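Local coordinates for protein uronate isomerase (Caulobacter crescentus, PDB 2Q01) that catalyses the interconversion of D-glucuronate with D-fructuronate and of D-galacturonate with D-tagaturonate, an aldose-ketose isomerisation in bacterial uronate metabolism, at residues Glu172-Leu178 and Arg238-Phe242; Phe217-Gln223 and Ala234-Arg238; Val193-Tyr197 and Phe242-Thr248; Pro46-Ala50 and His180-Ile184. All coordinates share one frame; numbering follows the deposited sequence.

How the contacts relate
The four contacts join helices and loops around the sheet of strands 37-39, 165-169 and 192-194 in a TIM-barrel chain. Contact 4, setting helix 47-51 against helix 179-186, opens first and its segments alternate with those of contact 1; it closes before contacts 2 and 3 open. Contacts 2, 1 and 3 follow along helix 228-244 toward its C-terminal end, which thus packs on helix 210-221, on the loop after strand 165-169 and on the end of strand 192-194. Arg-238 is shared by contacts 1 and 2, Phe-242 by contacts 1 and 3. Contact 1 lies about 8 Å from contacts 2 and 3, centre to centre; contacts 2 and 4, about 21 Å apart, do not touch.

Contact 1 (Glu172-Leu178 and Arg238-Phe242); sequences EGPHESL and RRQAF
Arg-238 of helix 228-244 reaches across to two backbone carbonyls of the 172-178 loop. Its NE donates to Pro-174 O at 2.8 Å, with an N-H...O angle of 145°, while NH1 makes only a weak bond to Glu-176 O. Bends at chi2 and chi3 (-50° and -78°) curl the arginine chain beside Pro-174, bringing that edge of the guanidinium to the loop. Within the loop, Gly-173 to Glu-176 form a type I turn, whose second position suits Pro-174. A straight bond from Gly-173 N to Glu-176 OE2, 3.0 Å long, uses the anti lone pair of the carboxylate.

Apolar packing centres on Phe-242. Leu-178 lays CD1 over one face of the ring in a CH-pi contact, 4.0 Å from the centroid, and the same methyl lies 4.4 Å from Ala-241 CB. At the ring edge, Gly-173 O lies in plane, 3.3 Å from CZ.

The loop follows barrel strand 165-169 and leads into helix 179-186. Pro-174 O also accepts from Thr-220 OG1. Because Arg-238 binds main-chain oxygens, the bonds depend on the turn's backbone course rather than its side chains, and the carbonyl dipoles probably ease the burial of the arginine charge.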
# COMPACT_ATOMS: atom_id res chain seq x y z
N GLU B 172 -24.51 4.42 -21.41
CA GLU B 172 -25.97 4.30 -21.27
C GLU B 172 -26.36 2.91 -20.78
O GLU B 172 -25.65 1.94 -21.00
CB GLU B 172 -26.71 4.57 -22.59
CG GLU B 172 -26.00 5.44 -23.64
CD GLU B 172 -25.92 6.91 -23.29
OE1 GLU B 172 -24.79 7.42 -23.18
OE2 GLU B 172 -26.98 7.57 -23.14
N GLY B 173 -27.51 2.83 -20.10
CA GLY B 173 -28.09 1.55 -19.71
C GLY B 173 -29.01 1.00 -20.79
O GLY B 173 -29.36 1.72 -21.72
N PRO B 174 -29.42 -0.27 -20.65
CA PRO B 174 -30.31 -0.96 -21.61
C PRO B 174 -31.73 -0.41 -21.61
O PRO B 174 -32.48 -0.63 -22.57
CB PRO B 174 -30.33 -2.41 -21.10
CG PRO B 174 -29.30 -2.50 -20.04
CD PRO B 174 -29.06 -1.14 -19.52
N HIS B 175 -32.08 0.30 -20.54
CA HIS B 175 -33.39 0.91 -20.38
C HIS B 175 -33.54 2.29 -21.02
O HIS B 175 -34.66 2.76 -21.23
CB HIS B 175 -33.76 0.98 -18.89
CG HIS B 175 -32.80 1.77 -18.06
ND1 HIS B 175 -31.62 1.25 -17.59
CD2 HIS B 175 -32.86 3.04 -17.59
CE1 HIS B 175 -30.98 2.16 -16.88
NE2 HIS B 175 -31.71 3.26 -16.86
N GLU B 176 -32.42 2.95 -21.35
CA GLU B 176 -32.48 4.25 -22.04
C GLU B 176 -32.30 4.16 -23.56
O GLU B 176 -31.76 3.17 -24.06
CB GLU B 176 -31.52 5.28 -21.42
CG GLU B 176 -30.41 4.70 -20.56
CD GLU B 176 -29.72 5.75 -19.70
OE1 GLU B 176 -30.26 6.87 -19.58
OE2 GLU B 176 -28.65 5.45 -19.15
N SER B 177 -32.75 5.19 -24.27
CA SER B 177 -32.71 5.21 -25.74
C SER B 177 -31.36 5.67 -26.28
O SER B 177 -30.64 6.45 -25.63
CB SER B 177 -33.84 6.06 -26.32
OG SER B 177 -33.58 7.45 -26.16
N LEU B 178 -31.03 5.19 -27.47
CA LEU B 178 -29.81 5.59 -28.17
C LEU B 178 -30.15 6.63 -29.25
O LEU B 178 -29.56 6.67 -30.34
CB LEU B 178 -29.11 4.36 -28.74
CG LEU B 178 -28.67 3.33 -27.69
CD1 LEU B 178 -28.14 2.09 -28.37
CD2 LEU B 178 -27.63 3.93 -26.75
N ARG B 238 -30.61 -5.67 -26.58
CA ARG B 238 -30.15 -4.33 -26.24
C ARG B 238 -28.66 -4.16 -26.50
O ARG B 238 -28.24 -3.11 -26.98
CB ARG B 238 -30.50 -3.96 -24.79
CG ARG B 238 -31.98 -3.67 -24.57
CD ARG B 238 -32.50 -2.68 -25.58
NE ARG B 238 -32.12 -1.31 -25.26
CZ ARG B 238 -32.10 -0.31 -26.14
NH1 ARG B 238 -31.75 0.90 -25.75
NH2 ARG B 238 -32.43 -0.53 -27.40
N ARG B 239 -27.88 -5.19 -26.22
CA ARG B 239 -26.46 -5.19 -26.54
C ARG B 239 -26.22 -5.04 -28.04
O ARG B 239 -25.33 -4.29 -28.44
CB ARG B 239 -25.78 -6.46 -26.02
CG ARG B 239 -25.39 -6.37 -24.57
CD ARG B 239 -25.14 -7.74 -23.97
NE ARG B 239 -23.90 -8.33 -24.46
CZ ARG B 239 -22.77 -8.36 -23.76
NH1 ARG B 239 -22.71 -7.85 -22.54
NH2 ARG B 239 -21.69 -8.92 -24.28
N GLN B 240 -27.02 -5.73 -28.84
CA GLN B 240 -26.97 -5.63 -30.30
C GLN B 240 -27.25 -4.20 -30.78
O GLN B 240 -26.55 -3.70 -31.66
CB GLN B 240 -27.96 -6.60 -30.95
CG GLN B 240 -27.76 -6.80 -32.45
CD GLN B 240 -26.31 -7.09 -32.82
OE1 GLN B 240 -25.72 -8.06 -32.35
NE2 GLN B 240 -25.74 -6.23 -33.67
N ALA B 241 -28.25 -3.56 -30.17
CA ALA B 241 -28.59 -2.16 -30.45
C ALA B 241 -27.45 -1.20 -30.11
O ALA B 241 -27.29 -0.18 -30.78
CB ALA B 241 -29.84 -1.77 -29.69
N PHE B 242 -26.67 -1.53 -29.08
CA PHE B 242 -25.52 -0.72 -28.67
C PHE B 242 -24.36 -0.89 -29.65
O PHE B 242 -23.72 0.09 -30.02
CB PHE B 242 -25.08 -1.09 -27.25
CG PHE B 242 -25.84 -0.37 -26.17
CD1 PHE B 242 -27.20 -0.60 -25.96
CD2 PHE B 242 -25.18 0.51 -25.31
CE1 PHE B 242 -27.89 0.05 -24.95
CE2 PHE B 242 -25.87 1.17 -24.30
CZ PHE B 242 -27.22 0.94 -24.11

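Contact 2 (Phe217-Gln223 and Ala234-Arg238); sequences FAETSGQ and AHRLR
A trans chi1 of -179° extends Phe-217 from helix 210-221 toward helix 228-244, and chi1 of -88° turns the ring of His-235 to meet it. CZ of Phe-217 lies over the centre of the imidazole in an edge-to-face pair, centroids 5.0 Å apart and planes inclined at 52°. The same CZ presses on Ala-234 CB at 3.5 Å, and Arg-238 CG lies in the plane of the phenyl ring, at its edge, 3.8 Å from CE2.

Nearer the end of helix 210-221, Ser-221 and Gln-223 pack on Ala-234, whose small side chain lets Ser-221 come within 5.4 Å, CA to CA. Ser-221 OG bonds back to Phe-217 O at 2.7 Å and still touches the alanine methyl. Gly-222 then takes the positive phi that ends the helix. Thr-220 sets CB over one face of the Arg-238 guanidinium, 3.7 Å above its plane.

The two short helical segments approach to 9.8 Å between axes. Both imidazole nitrogens of His-235 have partners, Tyr-197 OH at ND1 and Tyr-231 OH at NE2. Those bonds fix the rotation of the ring, so the face it offers to Phe-217 is set by polar chemistry while the interface itself is held by packing.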
# COMPACT_ATOMS: atom_id res chain seq x y z
N PHE B 217 -36.90 -1.00 -19.43
CA PHE B 217 -36.10 -2.07 -20.06
C PHE B 217 -37.01 -2.98 -20.90
O PHE B 217 -36.61 -3.43 -21.97
CB PHE B 217 -35.34 -2.84 -18.96
CG PHE B 217 -34.45 -3.96 -19.46
CD1 PHE B 217 -34.26 -5.09 -18.66
CD2 PHE B 217 -33.75 -3.89 -20.66
CE1 PHE B 217 -33.44 -6.13 -19.08
CE2 PHE B 217 -32.93 -4.93 -21.08
CZ PHE B 217 -32.77 -6.05 -20.28
N ALA B 218 -38.22 -3.23 -20.41
CA ALA B 218 -39.24 -3.99 -21.14
C ALA B 218 -39.79 -3.24 -22.36
O ALA B 218 -40.14 -3.85 -23.37
CB ALA B 218 -40.38 -4.37 -20.21
N GLU B 219 -39.85 -1.91 -22.27
CA GLU B 219 -40.30 -1.06 -23.38
C GLU B 219 -39.28 -1.00 -24.51
O GLU B 219 -39.65 -1.10 -25.68
CB GLU B 219 -40.62 0.36 -22.89
CG GLU B 219 -41.76 0.44 -21.88
CD GLU B 219 -41.83 1.78 -21.16
OE1 GLU B 219 -40.98 2.66 -21.43
OE2 GLU B 219 -42.73 1.95 -20.31
N THR B 220 -38.00 -0.85 -24.16
CA THR B 220 -36.93 -0.77 -25.16
C THR B 220 -36.57 -2.11 -25.82
O THR B 220 -36.02 -2.14 -26.91
CB THR B 220 -35.63 -0.14 -24.59
OG1 THR B 220 -35.10 -0.97 -23.56
CG2 THR B 220 -35.89 1.26 -24.05
N SER B 221 -36.89 -3.21 -25.15
CA SER B 221 -36.59 -4.53 -25.69
C SER B 221 -37.80 -5.25 -26.29
O SER B 221 -37.64 -6.08 -27.18
CB SER B 221 -35.94 -5.42 -24.63
OG SER B 221 -36.83 -5.63 -23.54
N GLY B 222 -38.99 -4.93 -25.79
CA GLY B 222 -40.22 -5.58 -26.22
C GLY B 222 -40.36 -6.99 -25.68
O GLY B 222 -41.09 -7.81 -26.23
N GLN B 223 -39.66 -7.26 -24.57
CA GLN B 223 -39.56 -8.60 -23.99
C GLN B 223 -40.21 -8.70 -22.62
O GLN B 223 -40.36 -7.70 -21.91
CB GLN B 223 -38.10 -9.02 -23.88
CG GLN B 223 -37.39 -9.22 -25.21
CD GLN B 223 -37.84 -10.47 -25.93
OE1 GLN B 223 -37.83 -11.57 -25.38
NE2 GLN B 223 -38.23 -10.31 -27.19
N ALA B 234 -33.63 -10.03 -23.67
CA ALA B 234 -33.71 -8.58 -23.63
C ALA B 234 -32.34 -7.92 -23.52
O ALA B 234 -32.13 -6.84 -24.05
CB ALA B 234 -34.60 -8.14 -22.49
N HIS B 235 -31.41 -8.59 -22.84
CA HIS B 235 -30.03 -8.12 -22.74
C HIS B 235 -29.27 -8.28 -24.05
O HIS B 235 -28.48 -7.42 -24.42
CB HIS B 235 -29.28 -8.86 -21.64
CG HIS B 235 -29.41 -8.23 -20.29
ND1 HIS B 235 -28.88 -6.99 -19.99
CD2 HIS B 235 -29.95 -8.69 -19.14
CE1 HIS B 235 -29.12 -6.71 -18.72
NE2 HIS B 235 -29.77 -7.72 -18.18
N ARG B 236 -29.52 -9.39 -24.74
CA ARG B 236 -28.89 -9.67 -26.03
C ARG B 236 -29.34 -8.68 -27.10
O ARG B 236 -28.51 -8.16 -27.85
CB ARG B 236 -29.18 -11.09 -26.48
CG ARG B 236 -28.40 -12.15 -25.73
CD ARG B 236 -28.60 -13.53 -26.36
NE ARG B 236 -28.49 -14.57 -25.34
CZ ARG B 236 -29.53 -15.19 -24.78
NH1 ARG B 236 -30.77 -14.90 -25.14
NH2 ARG B 236 -29.32 -16.12 -23.85
N LEU B 237 -30.65 -8.42 -27.15
CA LEU B 237 -31.22 -7.48 -28.10
C LEU B 237 -30.76 -6.04 -27.85
O LEU B 237 -30.55 -5.28 -28.80
CB LEU B 237 -32.75 -7.55 -28.09
CG LEU B 237 -33.44 -8.82 -28.63
CD1 LEU B 237 -34.94 -8.63 -28.61
CD2 LEU B 237 -32.96 -9.20 -30.03
N ARG B 238 -30.61 -5.67 -26.58
CA ARG B 238 -30.15 -4.33 -26.24
C ARG B 238 -28.66 -4.16 -26.50
O ARG B 238 -28.24 -3.11 -26.98
CB ARG B 238 -30.50 -3.96 -24.79
CG ARG B 238 -31.98 -3.67 -24.57
CD ARG B 238 -32.50 -2.68 -25.58
NE ARG B 238 -32.12 -1.31 -25.26
CZ ARG B 238 -32.10 -0.31 -26.14
NH1 ARG B 238 -31.75 0.90 -25.75
NH2 ARG B 238 -32.43 -0.53 -27.40

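Contact 3 (Val193-Tyr197 and Phe242-Thr248); sequences VITAY and FIDAGAT
Tyr-197 drives the CD1 edge of its ring onto the centre of the Phe-242 face, the planes nearly perpendicular at 85° and the centroids 5.0 Å apart. It occupies the face opposite to that covered by Leu-178, so the phenyl ring is sandwiched. Thr-195 also meets Phe-242. Its chi1 of 180° brings OG1 within 3.5 Å of CE2 and leaves CG2 to pack on the methyls of Ala-245 and Ala-247, a place for a small branched residue with one polar arm.

Strand 192-194 is linked to strand 249-252 by a crossover containing helices 210-221 and 228-244, as in the beta-alpha units of a TIM barrel. The second helix ends here in a Schellman motif: Ala-247 N donates to Phe-242 O at 2.9 Å and Gly-246 N to Ile-243 O. Gly-246 has the positive phi this needs, and a side chain would collide with Ile-194, whose CG2 lies 3.5 Å from Gly-246 O.

Two waters complete the seam. One donates to Val-193 O and, at 2.6 Å, to Ala-245 O; the other donates to Thr-195 O and accepts from Thr-248 N, joining backbone polar groups that do not pair directly.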
# COMPACT_ATOMS: atom_id res chain seq x y z
N VAL B 193 -18.66 9.51 -31.98
CA VAL B 193 -19.22 9.42 -30.64
C VAL B 193 -19.98 8.10 -30.53
O VAL B 193 -20.98 7.89 -31.22
CB VAL B 193 -20.12 10.62 -30.29
CG1 VAL B 193 -20.72 10.45 -28.90
CG2 VAL B 193 -19.33 11.93 -30.38
N ILE B 194 -19.49 7.21 -29.68
CA ILE B 194 -20.09 5.89 -29.50
C ILE B 194 -20.61 5.72 -28.07
O ILE B 194 -20.55 6.65 -27.26
CB ILE B 194 -19.13 4.74 -29.87
CG1 ILE B 194 -17.84 4.79 -29.05
CG2 ILE B 194 -18.82 4.77 -31.36
CD1 ILE B 194 -17.01 3.53 -29.12
N THR B 195 -21.12 4.53 -27.78
CA THR B 195 -21.72 4.26 -26.48
C THR B 195 -21.06 3.07 -25.78
O THR B 195 -20.18 2.41 -26.35
CB THR B 195 -23.26 4.06 -26.61
OG1 THR B 195 -23.82 3.79 -25.32
CG2 THR B 195 -23.59 2.92 -27.57
N ALA B 196 -21.45 2.83 -24.53
CA ALA B 196 -21.02 1.66 -23.78
C ALA B 196 -22.21 1.09 -23.02
O ALA B 196 -23.05 1.84 -22.53
CB ALA B 196 -19.90 2.02 -22.82
N TYR B 197 -22.28 -0.24 -22.93
CA TYR B 197 -23.40 -0.94 -22.31
C TYR B 197 -23.23 -1.09 -20.80
O TYR B 197 -22.38 -1.85 -20.34
CB TYR B 197 -23.54 -2.32 -22.95
CG TYR B 197 -24.80 -3.09 -22.59
CD1 TYR B 197 -26.01 -2.80 -23.22
CD2 TYR B 197 -24.77 -4.13 -21.67
CE1 TYR B 197 -27.15 -3.50 -22.93
CE2 TYR B 197 -25.92 -4.84 -21.36
CZ TYR B 197 -27.11 -4.52 -22.00
OH TYR B 197 -28.26 -5.20 -21.72
N PHE B 242 -26.67 -1.53 -29.08
CA PHE B 242 -25.52 -0.72 -28.67
C PHE B 242 -24.36 -0.89 -29.65
O PHE B 242 -23.72 0.09 -30.02
CB PHE B 242 -25.08 -1.09 -27.25
CG PHE B 242 -25.84 -0.37 -26.17
CD1 PHE B 242 -27.20 -0.60 -25.96
CD2 PHE B 242 -25.18 0.51 -25.31
CE1 PHE B 242 -27.89 0.05 -24.95
CE2 PHE B 242 -25.87 1.17 -24.30
CZ PHE B 242 -27.22 0.94 -24.11
N ILE B 243 -24.12 -2.13 -30.07
CA ILE B 243 -23.14 -2.47 -31.11
C ILE B 243 -23.42 -1.71 -32.41
O ILE B 243 -22.51 -1.12 -33.01
CB ILE B 243 -23.12 -4.00 -31.37
CG1 ILE B 243 -22.49 -4.71 -30.18
CG2 ILE B 243 -22.36 -4.36 -32.65
CD1 ILE B 243 -22.91 -6.14 -30.03
N ASP B 244 -24.69 -1.70 -32.81
CA ASP B 244 -25.16 -0.95 -33.98
C ASP B 244 -25.00 0.56 -33.82
O ASP B 244 -24.91 1.29 -34.81
CB ASP B 244 -26.62 -1.29 -34.29
CG ASP B 244 -26.81 -2.73 -34.76
OD1 ASP B 244 -27.95 -3.24 -34.65
OD2 ASP B 244 -25.84 -3.35 -35.24
N ALA B 245 -24.95 1.02 -32.57
CA ALA B 245 -24.68 2.42 -32.25
C ALA B 245 -23.18 2.68 -32.07
O ALA B 245 -22.77 3.79 -31.72
CB ALA B 245 -25.45 2.83 -31.00
N GLY B 246 -22.37 1.65 -32.30
CA GLY B 246 -20.92 1.79 -32.31
C GLY B 246 -20.17 1.26 -31.10
O GLY B 246 -18.94 1.32 -31.07
N ALA B 247 -20.90 0.75 -30.11
CA ALA B 247 -20.30 0.21 -28.88
C ALA B 247 -19.37 -0.97 -29.13
O ALA B 247 -19.63 -1.82 -29.99
CB ALA B 247 -21.36 -0.18 -27.88
N THR B 248 -18.27 -0.98 -28.40
CA THR B 248 -17.32 -2.08 -28.42
C THR B 248 -17.12 -2.62 -27.01
O THR B 248 -16.45 -3.64 -26.82
CB THR B 248 -15.94 -1.64 -28.98
OG1 THR B 248 -15.40 -0.60 -28.16
CG2 THR B 248 -16.05 -1.15 -30.43
O HOH W 1 -23.31 6.22 -32.36
O HOH W 2 -17.95 1.00 -26.33

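Contact 4 (Pro46-Ala50 and His180-Ile184); sequences PSWFA and HHAAI
Pro-46 O accepts from Ala-50 N at 3.3 Å and weakly from Phe-49 N, while the CD1 methyl of Ile-184 presses on it from helix 179-186. Chi1 of -79° and an extended chi2 of 160° set CG1 anti to the carbonyl carbon and stretch the ethyl arm across to the 46-50 segment, where CD1 also reaches Phe-49 CB at 3.8 Å. The ethyl arm of isoleucine suits this place, long enough to touch a carbonyl and a methylene at once.

Two histidines offer ring faces to the other segment. Ser-47 sets CB squarely over the centre of the His-180 imidazole, 3.5 Å from the centroid and only 7° off the ring normal. Pro-46 lays its own CB over His-181, 3.8 Å from the centroid and offset toward the rim, its carbon nearest CE1. Both are CH-pi contacts, and the compact pyrrolidine and the serine methylene fit closely against flat rings.

Helix 179-186 belongs to the crossover between parallel strands 165-169 and 192-194 of the TIM barrel; helix 47-51 comes soon after strand 37-39, the next strand across the sheet. His-181 NE2 bonds Thr-170 OG1, just beyond strand 165-169, which holds the imidazole while Pro-46 packs on it.

Alanines make the close passage possible. Ala-50 CB lies 3.5 Å from His-180 O and 3.9 Å from Ala-183 CB, and the CA atoms of Ala-50 and Ile-184 come to 5.0 Å.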
# COMPACT_ATOMS: atom_id res chain seq x y z
N PRO B 46 -24.39 12.56 -24.84
CA PRO B 46 -24.48 12.45 -26.30
C PRO B 46 -25.38 13.50 -26.97
O PRO B 46 -25.22 13.78 -28.15
CB PRO B 46 -25.08 11.06 -26.51
CG PRO B 46 -25.78 10.74 -25.23
CD PRO B 46 -24.90 11.34 -24.18
N SER B 47 -26.31 14.06 -26.20
CA SER B 47 -27.22 15.09 -26.71
C SER B 47 -26.51 16.40 -27.01
O SER B 47 -27.00 17.20 -27.82
CB SER B 47 -28.35 15.33 -25.72
OG SER B 47 -27.90 16.08 -24.61
N TRP B 48 -25.36 16.63 -26.37
CA TRP B 48 -24.53 17.81 -26.62
C TRP B 48 -24.07 17.88 -28.07
O TRP B 48 -24.00 18.96 -28.65
CB TRP B 48 -23.30 17.83 -25.71
CG TRP B 48 -23.59 18.03 -24.24
CD1 TRP B 48 -24.72 18.56 -23.68
CD2 TRP B 48 -22.70 17.74 -23.15
NE1 TRP B 48 -24.59 18.60 -22.31
CE2 TRP B 48 -23.36 18.11 -21.96
CE3 TRP B 48 -21.41 17.20 -23.07
CZ2 TRP B 48 -22.78 17.94 -20.70
CZ3 TRP B 48 -20.83 17.03 -21.81
CH2 TRP B 48 -21.51 17.41 -20.64
N PHE B 49 -23.78 16.73 -28.67
CA PHE B 49 -23.29 16.66 -30.04
C PHE B 49 -24.40 16.44 -31.06
O PHE B 49 -24.21 16.70 -32.25
CB PHE B 49 -22.19 15.60 -30.17
CG PHE B 49 -21.13 15.71 -29.12
CD1 PHE B 49 -21.12 14.87 -28.02
CD2 PHE B 49 -20.15 16.70 -29.22
CE1 PHE B 49 -20.14 14.99 -27.04
CE2 PHE B 49 -19.17 16.82 -28.25
CZ PHE B 49 -19.16 15.97 -27.15
N ALA B 50 -25.55 15.95 -30.61
CA ALA B 50 -26.68 15.72 -31.50
C ALA B 50 -27.42 17.02 -31.77
O ALA B 50 -27.84 17.28 -32.91
CB ALA B 50 -27.61 14.66 -30.94
N HIS B 180 -29.76 10.00 -29.31
CA HIS B 180 -28.80 11.04 -29.62
C HIS B 180 -27.59 10.53 -30.39
O HIS B 180 -26.96 11.27 -31.12
CB HIS B 180 -28.37 11.77 -28.34
CG HIS B 180 -29.52 12.33 -27.57
ND1 HIS B 180 -30.28 13.38 -28.03
CD2 HIS B 180 -30.06 11.96 -26.39
CE1 HIS B 180 -31.23 13.65 -27.16
NE2 HIS B 180 -31.12 12.81 -26.15
N HIS B 181 -27.30 9.24 -30.22
CA HIS B 181 -26.24 8.59 -30.98
C HIS B 181 -26.64 8.38 -32.43
O HIS B 181 -25.80 8.52 -33.33
CB HIS B 181 -25.87 7.26 -30.35
CG HIS B 181 -25.19 7.40 -29.03
ND1 HIS B 181 -25.89 7.50 -27.85
CD2 HIS B 181 -23.88 7.46 -28.71
CE1 HIS B 181 -25.03 7.61 -26.85
NE2 HIS B 181 -23.81 7.60 -27.34
N ALA B 182 -27.90 8.03 -32.66
CA ALA B 182 -28.45 7.89 -34.02
C ALA B 182 -28.43 9.22 -34.76
O ALA B 182 -28.17 9.26 -35.97
CB ALA B 182 -29.85 7.31 -33.98
N ALA B 183 -28.69 10.31 -34.04
CA ALA B 183 -28.71 11.65 -34.62
C ALA B 183 -27.31 12.15 -34.96
O ALA B 183 -27.15 12.92 -35.90
CB ALA B 183 -29.40 12.62 -33.68
N ILE B 184 -26.32 11.70 -34.20
CA ILE B 184 -24.92 12.04 -34.44
C ILE B 184 -24.44 11.40 -35.73
O ILE B 184 -23.82 12.06 -36.57
CB ILE B 184 -24.01 11.65 -33.24
CG1 ILE B 184 -24.14 12.68 -32.11
CG2 ILE B 184 -22.53 11.54 -33.67
CD1 ILE B 184 -23.68 12.17 -30.75